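Side-chain contacts in orotidine 5'-phosphate decarboxylase (Methanocaldococcus jannaschii, PDB 4LUI), which catalyses the decarboxylation of orotidine 5'-monophosphate to UMP, the last step of de novo UMP biosynthesis: residues R212-S217 and E222-Y227; E67-C72 and Y99-I104. All coordinates share one frame; numbering follows the deposited sequence.

How the contacts relate
Both contacts belong to the outer layer of one closed barrel of eight parallel strands, the TIM barrel, and they come in series along the chain. Contact 2 is formed first, where helix 63-72 meets the loop leading into strand 102-106; contact 1 comes later, near the C-terminus, between the short helix 212-215 that follows the last strand and helix 220-230. Their centres are 20 Å apart and their nearest atoms about 11 Å, without touching. Helix 33-43 is a shared neighbour: Ile-214 and Ala-224 pack on it, as do Leu-71 and Cys-72 of segment 67-72. Contact 1 includes Arg-212, predicted to bind substrate; contact 2 lies at the entry of strand 102-106, away from the barrel's active-site end.

Contact 1: R212-S217 and E222-Y227; sequences RAIYQS and EEAKKY
After the last strand of the TIM barrel the chain makes a short helix, 212-215, before the closing helix 220-230, and this contact packs one on the other: Ala-213, Ile-214 and Ser-217 against Glu-223, Ala-224 and Tyr-227. Arg-212, predicted to bind substrate and probably its phosphate as in relatives, begins the short helix. Ile-214 does most of the apolar work. Ile-214 CG1 lies beside the backbone N, anti to the carbonyl carbon (chi1 -65°), and passes Tyr-227 CD2 at 3.8 Å, while Ile-214 CD1 reaches Ala-224 CA at 3.9 Å. Val-43 of helix 33-43 packs on both Ile-214 and Ala-224. The Tyr-227 ring meets Ala-213 CB and Ile-214 CG1 obliquely, with Ala-213 CB 3.2 Å from Tyr-227 OH, and the aliphatic CE of Lys-226 covers one face of the ring, offset toward the rim. The tyrosine hydroxyl, hydrogen-bonded to Gly-192 O, ties the closing helix to the predicted substrate-binding loop. Glu-223 CG lies 3.5 Å from Ser-217 OG, a contact without a hydrogen bond; that hydroxyl pairs with Asn-219 N. The bend at chi2 (-48°) then brings the carboxylate to Lys-226, and Lys-226 NZ meets Glu-223 OE1 at 2.6 Å in a salt bridge. One water donates to Ala-213 O at 2.7 Å and, weakly, to Glu-223 OE1 at 3.5 Å.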
ATOM      1  N   ARG B 212     -14.449 -14.192  -1.900  1.00 15.44           N
ATOM      2  CA  ARG B 212     -14.873 -14.739  -3.190  1.00 15.04           C
ATOM      3  C   ARG B 212     -16.103 -15.640  -3.129  1.00 17.32           C
ATOM      4  O   ARG B 212     -16.860 -15.710  -4.088  1.00 17.73           O
ATOM      5  CB  ARG B 212     -13.718 -15.469  -3.902  1.00 20.05           C
ATOM      6  CG  ARG B 212     -13.056 -16.551  -3.074  1.00 21.50           C
ATOM      7  CD  ARG B 212     -11.890 -17.195  -3.828  1.00 25.80           C
ATOM      8  NE  ARG B 212     -12.353 -17.839  -5.056  1.00 32.69           N
ATOM      9  CZ  ARG B 212     -11.681 -18.783  -5.710  1.00 32.92           C
ATOM     10  NH1 ARG B 212     -10.506 -19.201  -5.259  1.00 33.78           N
ATOM     11  NH2 ARG B 212     -12.188 -19.314  -6.815  1.00 28.70           N
ATOM     12  N   ALA B 213     -16.306 -16.322  -2.003  1.00 15.42           N
ATOM     13  CA  ALA B 213     -17.443 -17.228  -1.879  1.00 19.77           C
ATOM     14  C   ALA B 213     -18.761 -16.452  -1.943  1.00 17.26           C
ATOM     15  O   ALA B 213     -19.801 -17.006  -2.289  1.00 20.52           O
ATOM     16  CB  ALA B 213     -17.342 -18.051  -0.591  1.00 19.72           C
ATOM     17  N   ILE B 214     -18.700 -15.162  -1.624  1.00 16.24           N
ATOM     18  CA  ILE B 214     -19.851 -14.292  -1.818  1.00 14.57           C
ATOM     19  C   ILE B 214     -19.802 -13.577  -3.172  1.00 13.84           C
ATOM     20  O   ILE B 214     -20.724 -13.717  -3.992  1.00 16.34           O
ATOM     21  CB  ILE B 214     -19.963 -13.261  -0.672  1.00 16.09           C
ATOM     22  CG1 ILE B 214     -20.250 -13.977   0.655  1.00 15.60           C
ATOM     23  CG2 ILE B 214     -21.041 -12.222  -0.992  1.00 16.49           C
ATOM     24  CD1 ILE B 214     -20.183 -13.046   1.872  1.00 16.20           C
ATOM     25  N   TYR B 215     -18.732 -12.827  -3.426  1.00 17.03           N
ATOM     26  CA  TYR B 215     -18.715 -11.972  -4.623  1.00 15.93           C
ATOM     27  C   TYR B 215     -18.655 -12.700  -5.967  1.00 18.61           C
ATOM     28  O   TYR B 215     -18.992 -12.111  -6.993  1.00 18.28           O
ATOM     29  CB  TYR B 215     -17.661 -10.844  -4.539  1.00 15.88           C
ATOM     30  CG  TYR B 215     -16.189 -11.233  -4.548  1.00 16.50           C
ATOM     31  CD1 TYR B 215     -15.586 -11.777  -5.682  1.00 18.49           C
ATOM     32  CD2 TYR B 215     -15.382 -10.983  -3.438  1.00 14.09           C
ATOM     33  CE1 TYR B 215     -14.231 -12.104  -5.691  1.00 15.90           C
ATOM     34  CE2 TYR B 215     -14.025 -11.300  -3.444  1.00 15.64           C
ATOM     35  CZ  TYR B 215     -13.459 -11.862  -4.568  1.00 15.98           C
ATOM     36  OH  TYR B 215     -12.119 -12.184  -4.595  1.00 18.24           O
ATOM     37  N   GLN B 216     -18.229 -13.961  -5.978  1.00 15.95           N
ATOM     38  CA  GLN B 216     -18.221 -14.726  -7.234  1.00 15.77           C
ATOM     39  C   GLN B 216     -19.550 -15.428  -7.553  1.00 18.28           C
ATOM     40  O   GLN B 216     -19.686 -16.066  -8.594  1.00 21.16           O
ATOM     41  CB  GLN B 216     -17.077 -15.743  -7.236  1.00 17.42           C
ATOM     42  CG  GLN B 216     -15.709 -15.098  -7.314  1.00 18.68           C
ATOM     43  CD  GLN B 216     -14.574 -16.104  -7.289  1.00 22.92           C
ATOM     44  OE1 GLN B 216     -14.729 -17.243  -6.825  1.00 24.34           O
ATOM     45  NE2 GLN B 216     -13.420 -15.691  -7.798  1.00 21.38           N
ATOM     46  N   SER B 217     -20.518 -15.313  -6.648  1.00 19.32           N
ATOM     47  CA  SER B 217     -21.839 -15.917  -6.842  1.00 20.06           C
ATOM     48  C   SER B 217     -22.741 -15.027  -7.691  1.00 19.27           C
ATOM     49  O   SER B 217     -22.586 -13.802  -7.695  1.00 22.95           O
ATOM     50  CB  SER B 217     -22.503 -16.147  -5.473  1.00 24.01           C
ATOM     51  OG  SER B 217     -23.825 -16.668  -5.611  1.00 24.47           O
ATOM     52  N   GLU B 222     -27.913 -14.537  -0.980  1.00 21.56           N
ATOM     53  CA  GLU B 222     -28.058 -15.853  -0.358  1.00 21.66           C
ATOM     54  C   GLU B 222     -26.754 -16.341   0.271  1.00 19.76           C
ATOM     55  O   GLU B 222     -26.773 -17.004   1.312  1.00 21.47           O
ATOM     56  CB  GLU B 222     -28.518 -16.891  -1.381  1.00 25.90           C
ATOM     57  CG  GLU B 222     -29.844 -16.593  -2.044  1.00 35.45           C
ATOM     58  CD  GLU B 222     -30.119 -17.537  -3.201  1.00 53.40           C
ATOM     59  OE1 GLU B 222     -30.970 -17.206  -4.056  1.00 58.96           O
ATOM     60  OE2 GLU B 222     -29.476 -18.609  -3.255  1.00 53.88           O
ATOM     61  N   GLU B 223     -25.631 -16.057  -0.386  1.00 19.42           N
ATOM     62  CA  GLU B 223     -24.331 -16.432   0.162  1.00 18.02           C
ATOM     63  C   GLU B 223     -24.031 -15.648   1.432  1.00 17.44           C
ATOM     64  O   GLU B 223     -23.581 -16.221   2.424  1.00 17.62           O
ATOM     65  CB  GLU B 223     -23.211 -16.240  -0.871  1.00 18.57           C
ATOM     66  CG  GLU B 223     -23.439 -17.015  -2.150  1.00 22.02           C
ATOM     67  CD  GLU B 223     -23.814 -18.464  -1.897  1.00 34.14           C
ATOM     68  OE1 GLU B 223     -23.112 -19.141  -1.120  1.00 34.57           O
ATOM     69  OE2 GLU B 223     -24.816 -18.924  -2.480  1.00 50.40           O
ATOM     70  N   ALA B 224     -24.279 -14.340   1.413  1.00 17.04           N
ATOM     71  CA  ALA B 224     -24.018 -13.517   2.593  1.00 16.98           C
ATOM     72  C   ALA B 224     -24.896 -13.993   3.747  1.00 18.97           C
ATOM     73  O   ALA B 224     -24.434 -14.094   4.888  1.00 17.64           O
ATOM     74  CB  ALA B 224     -24.273 -12.043   2.292  1.00 18.76           C
ATOM     75  N   LYS B 225     -26.154 -14.298   3.439  1.00 21.12           N
ATOM     76  CA  LYS B 225     -27.070 -14.846   4.439  1.00 17.85           C
ATOM     77  C   LYS B 225     -26.508 -16.123   5.051  1.00 22.32           C
ATOM     78  O   LYS B 225     -26.525 -16.306   6.269  1.00 23.35           O
ATOM     79  CB  LYS B 225     -28.431 -15.145   3.805  1.00 21.19           C
ATOM     80  CG  LYS B 225     -29.445 -15.784   4.749  1.00 20.39           C
ATOM     81  CD  LYS B 225     -30.767 -16.028   4.029  1.00 25.64           C
ATOM     82  CE  LYS B 225     -31.857 -16.484   4.993  1.00 35.63           C
ATOM     83  NZ  LYS B 225     -31.640 -17.871   5.489  1.00 39.21           N
ATOM     84  N   LYS B 226     -26.012 -17.012   4.196  1.00 19.22           N
ATOM     85  CA  LYS B 226     -25.432 -18.273   4.653  1.00 20.41           C
ATOM     86  C   LYS B 226     -24.233 -18.060   5.577  1.00 19.78           C
ATOM     87  O   LYS B 226     -24.134 -18.688   6.631  1.00 19.11           O
ATOM     88  CB  LYS B 226     -25.007 -19.134   3.461  1.00 20.07           C
ATOM     89  CG  LYS B 226     -24.215 -20.374   3.853  1.00 25.36           C
ATOM     90  CD  LYS B 226     -23.819 -21.180   2.626  1.00 29.27           C
ATOM     91  CE  LYS B 226     -22.755 -20.462   1.807  1.00 38.62           C
ATOM     92  NZ  LYS B 226     -22.540 -21.119   0.482  1.00 40.33           N
ATOM     93  N   TYR B 227     -23.329 -17.170   5.189  1.00 16.42           N
ATOM     94  CA  TYR B 227     -22.130 -16.939   5.987  1.00 15.49           C
ATOM     95  C   TYR B 227     -22.431 -16.185   7.280  1.00 19.78           C
ATOM     96  O   TYR B 227     -21.775 -16.396   8.296  1.00 21.80           O
ATOM     97  CB  TYR B 227     -21.044 -16.266   5.150  1.00 17.04           C
ATOM     98  CG  TYR B 227     -20.427 -17.247   4.180  1.00 19.17           C
ATOM     99  CD1 TYR B 227     -19.680 -18.320   4.644  1.00 14.80           C
ATOM    100  CD2 TYR B 227     -20.619 -17.120   2.810  1.00 14.67           C
ATOM    101  CE1 TYR B 227     -19.134 -19.241   3.762  1.00 16.39           C
ATOM    102  CE2 TYR B 227     -20.063 -18.033   1.922  1.00 14.91           C
ATOM    103  CZ  TYR B 227     -19.317 -19.084   2.411  1.00 16.03           C
ATOM    104  OH  TYR B 227     -18.776 -20.008   1.530  1.00 17.58           O
TER
HETATM  105  O   HOH W   1     -20.470 -19.336  -3.385  1.00 45.85           O

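Contact 2: E67-C72 and Y99-I104; sequences EIKKLC and YADGII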
ATOM      1  N   GLU B  67     -19.802   6.172  -3.040  1.00 21.97           N
ATOM      2  CA  GLU B  67     -21.012   5.581  -3.614  1.00 23.32           C
ATOM      3  C   GLU B  67     -21.453   4.366  -2.817  1.00 26.18           C
ATOM      4  O   GLU B  67     -22.646   4.145  -2.627  1.00 26.98           O
ATOM      5  CB  GLU B  67     -20.790   5.184  -5.073  1.00 23.83           C
ATOM      6  CG  GLU B  67     -20.638   6.347  -6.024  1.00 28.33           C
ATOM      7  CD  GLU B  67     -21.872   7.232  -6.070  1.00 36.12           C
ATOM      8  OE1 GLU B  67     -22.995   6.690  -6.156  1.00 35.50           O
ATOM      9  OE2 GLU B  67     -21.713   8.470  -6.016  1.00 38.22           O
ATOM     10  N   ILE B  68     -20.482   3.573  -2.373  1.00 22.39           N
ATOM     11  CA  ILE B  68     -20.753   2.404  -1.544  1.00 28.00           C
ATOM     12  C   ILE B  68     -21.428   2.869  -0.253  1.00 37.33           C
ATOM     13  O   ILE B  68     -22.322   2.195   0.268  1.00 36.00           O
ATOM     14  CB  ILE B  68     -19.463   1.572  -1.271  1.00 24.37           C
ATOM     15  CG1 ILE B  68     -19.080   0.776  -2.518  1.00 21.20           C
ATOM     16  CG2 ILE B  68     -19.660   0.617  -0.100  1.00 27.59           C
ATOM     17  CD1 ILE B  68     -17.744   0.060  -2.433  1.00 20.96           C
ATOM     18  N   LYS B  69     -21.035   4.053   0.218  1.00 36.19           N
ATOM     19  CA  LYS B  69     -21.633   4.651   1.411  1.00 41.95           C
ATOM     20  C   LYS B  69     -23.038   5.221   1.187  1.00 38.96           C
ATOM     21  O   LYS B  69     -23.856   5.227   2.107  1.00 41.23           O
ATOM     22  CB  LYS B  69     -20.717   5.719   2.015  1.00 43.64           C
ATOM     23  CG  LYS B  69     -19.516   5.153   2.745  1.00 39.93           C
ATOM     24  CD  LYS B  69     -19.932   4.383   3.992  1.00 42.89           C
ATOM     25  CE  LYS B  69     -20.409   5.307   5.095  1.00 35.59           C
ATOM     26  NZ  LYS B  69     -20.519   4.603   6.406  1.00 32.64           N
ATOM     27  N   LYS B  70     -23.332   5.693  -0.020  1.00 34.47           N
ATOM     28  CA  LYS B  70     -24.686   6.155  -0.308  1.00 31.96           C
ATOM     29  C   LYS B  70     -25.652   4.972  -0.263  1.00 40.49           C
ATOM     30  O   LYS B  70     -26.867   5.162  -0.210  1.00 45.82           O
ATOM     31  CB  LYS B  70     -24.766   6.822  -1.688  1.00 36.37           C
ATOM     32  CG  LYS B  70     -24.095   8.189  -1.820  1.00 34.83           C
ATOM     33  CD  LYS B  70     -24.333   8.767  -3.218  1.00 38.31           C
ATOM     34  CE  LYS B  70     -23.437   9.969  -3.507  1.00 35.04           C
ATOM     35  NZ  LYS B  70     -23.338  10.277  -4.973  1.00 27.34           N
ATOM     36  N   LEU B  71     -25.104   3.757  -0.264  1.00 37.16           N
ATOM     37  CA  LEU B  71     -25.872   2.553  -0.569  1.00 40.42           C
ATOM     38  C   LEU B  71     -26.242   1.649   0.609  1.00 44.39           C
ATOM     39  O   LEU B  71     -27.381   1.204   0.699  1.00 45.13           O
ATOM     40  CB  LEU B  71     -25.127   1.718  -1.616  1.00 42.35           C
ATOM     41  CG  LEU B  71     -25.887   1.264  -2.857  1.00 40.77           C
ATOM     42  CD1 LEU B  71     -26.435   2.461  -3.619  1.00 38.75           C
ATOM     43  CD2 LEU B  71     -24.984   0.432  -3.746  1.00 38.75           C
ATOM     44  N   CYS B  72     -25.294   1.353   1.493  1.00 44.67           N
ATOM     45  CA  CYS B  72     -25.503   0.259   2.450  1.00 43.15           C
ATOM     46  C   CYS B  72     -25.612   0.659   3.920  1.00 46.21           C
ATOM     47  O   CYS B  72     -26.085  -0.130   4.744  1.00 51.12           O
ATOM     48  CB  CYS B  72     -24.413  -0.803   2.302  1.00 41.78           C
ATOM     49  SG  CYS B  72     -22.789  -0.290   2.890  1.00 60.81           S
ATOM     50  N   TYR B  99     -14.297   9.348   2.930  1.00 17.51           N
ATOM     51  CA  TYR B  99     -15.478   8.515   2.706  1.00 20.56           C
ATOM     52  C   TYR B  99     -15.456   7.172   3.435  1.00 15.32           C
ATOM     53  O   TYR B  99     -16.514   6.650   3.799  1.00 17.94           O
ATOM     54  CB  TYR B  99     -15.726   8.301   1.210  1.00 21.68           C
ATOM     55  CG  TYR B  99     -15.871   9.597   0.452  1.00 25.02           C
ATOM     56  CD1 TYR B  99     -16.898  10.478   0.746  1.00 24.66           C
ATOM     57  CD2 TYR B  99     -14.970   9.948  -0.548  1.00 30.38           C
ATOM     58  CE1 TYR B  99     -17.032  11.675   0.070  1.00 27.92           C
ATOM     59  CE2 TYR B  99     -15.098  11.146  -1.237  1.00 29.52           C
ATOM     60  CZ  TYR B  99     -16.132  12.005  -0.922  1.00 32.03           C
ATOM     61  OH  TYR B  99     -16.276  13.203  -1.596  1.00 33.82           O
ATOM     62  N   ALA B 100     -14.269   6.605   3.638  1.00 15.77           N
ATOM     63  CA  ALA B 100     -14.171   5.351   4.383  1.00 12.81           C
ATOM     64  C   ALA B 100     -14.307   5.592   5.885  1.00 15.98           C
ATOM     65  O   ALA B 100     -14.075   6.695   6.377  1.00 18.93           O
ATOM     66  CB  ALA B 100     -12.858   4.663   4.100  1.00 13.41           C
ATOM     67  N   ASP B 101     -14.662   4.537   6.606  1.00 15.97           N
ATOM     68  CA  ASP B 101     -14.830   4.615   8.046  1.00 16.89           C
ATOM     69  C   ASP B 101     -13.603   4.127   8.791  1.00 13.83           C
ATOM     70  O   ASP B 101     -13.480   4.352   9.987  1.00 16.26           O
ATOM     71  CB  ASP B 101     -16.043   3.793   8.461  1.00 13.29           C
ATOM     72  CG  ASP B 101     -17.301   4.303   7.822  1.00 17.19           C
ATOM     73  OD1 ASP B 101     -17.649   5.474   8.097  1.00 21.00           O
ATOM     74  OD2 ASP B 101     -17.926   3.554   7.041  1.00 18.18           O
ATOM     75  N   GLY B 102     -12.712   3.455   8.080  1.00 15.10           N
ATOM     76  CA  GLY B 102     -11.504   2.935   8.686  1.00 11.32           C
ATOM     77  C   GLY B 102     -10.483   2.650   7.609  1.00 12.05           C
ATOM     78  O   GLY B 102     -10.817   2.544   6.428  1.00 13.24           O
ATOM     79  N   ILE B 103      -9.227   2.550   8.024  1.00 12.63           N
ATOM     80  CA  ILE B 103      -8.143   2.311   7.090  1.00 13.56           C
ATOM     81  C   ILE B 103      -7.154   1.311   7.690  1.00 11.94           C
ATOM     82  O   ILE B 103      -6.885   1.337   8.903  1.00 14.41           O
ATOM     83  CB  ILE B 103      -7.465   3.657   6.703  1.00 11.71           C
ATOM     84  CG1 ILE B 103      -6.435   3.464   5.590  1.00 11.29           C
ATOM     85  CG2 ILE B 103      -6.857   4.354   7.927  1.00 14.15           C
ATOM     86  CD1 ILE B 103      -5.842   4.798   5.123  1.00 16.23           C
ATOM     87  N   ILE B 104      -6.645   0.411   6.845  1.00 10.04           N
ATOM     88  CA  ILE B 104      -5.702  -0.612   7.278  1.00 10.60           C
ATOM     89  C   ILE B 104      -4.277  -0.176   6.945  1.00 11.50           C
ATOM     90  O   ILE B 104      -3.988   0.217   5.805  1.00 10.76           O
ATOM     91  CB  ILE B 104      -6.036  -1.987   6.643  1.00 13.15           C
ATOM     92  CG1 ILE B 104      -7.366  -2.499   7.211  1.00 12.17           C
ATOM     93  CG2 ILE B 104      -4.914  -2.987   6.905  1.00 13.73           C
ATOM     94  CD1 ILE B 104      -7.946  -3.691   6.464  1.00 12.83           C
TER
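Lys-69 CG stands beside its own backbone N, anti to the carbonyl carbon (chi1 -74°), and two further bends, at chi2 (-66°) and chi3 (-72°), curl the chain round until its ammonium group meets the carboxylate of Asp-101. The aspartate takes the corresponding first torsion, with CG anti to its carbonyl carbon, and the two side chains reach for each other across the contact. They join helix 63-72, on the outside of the TIM barrel, to the turn that enters strand 102-106. Strand 75-82 and helix 86-97 come between them in sequence, and strand 75-82 neighbours strand 102-106 in the parallel sheet.

Lys-69 NZ donates to Asp-101 OD2 at 2.9 Å, a salt bridge on the syn lone pair of Asp-101 OD2. Asp-101 OD1 is farther from Lys-69 NZ, at 3.4 Å, so the grip is lopsided rather than evenly shared. The curled methylenes also have a place in the contact: Lys-69 CG rests 3.5 Å from Tyr-99 O, and Lys-69 CD lies 3.7 Å from Asp-101 OD2. Lys-69 also packs on Val-76, and its NZ has a weak second hydrogen bond to Lys-74 O.

Asp-101 OD2 has a further donor in Val-76 N, at the beginning of strand 75-82. The same oxygen thus takes a backbone N-H and an ammonium group: the carboxylate links the start of one barrel strand to the entry of the next, and the lysine connects helix 63-72 to the same oxygen. Two donors on one oxygen would probably concentrate negative charge there and help keep Asp-101 ionised, which in turn suits a charged Lys-69.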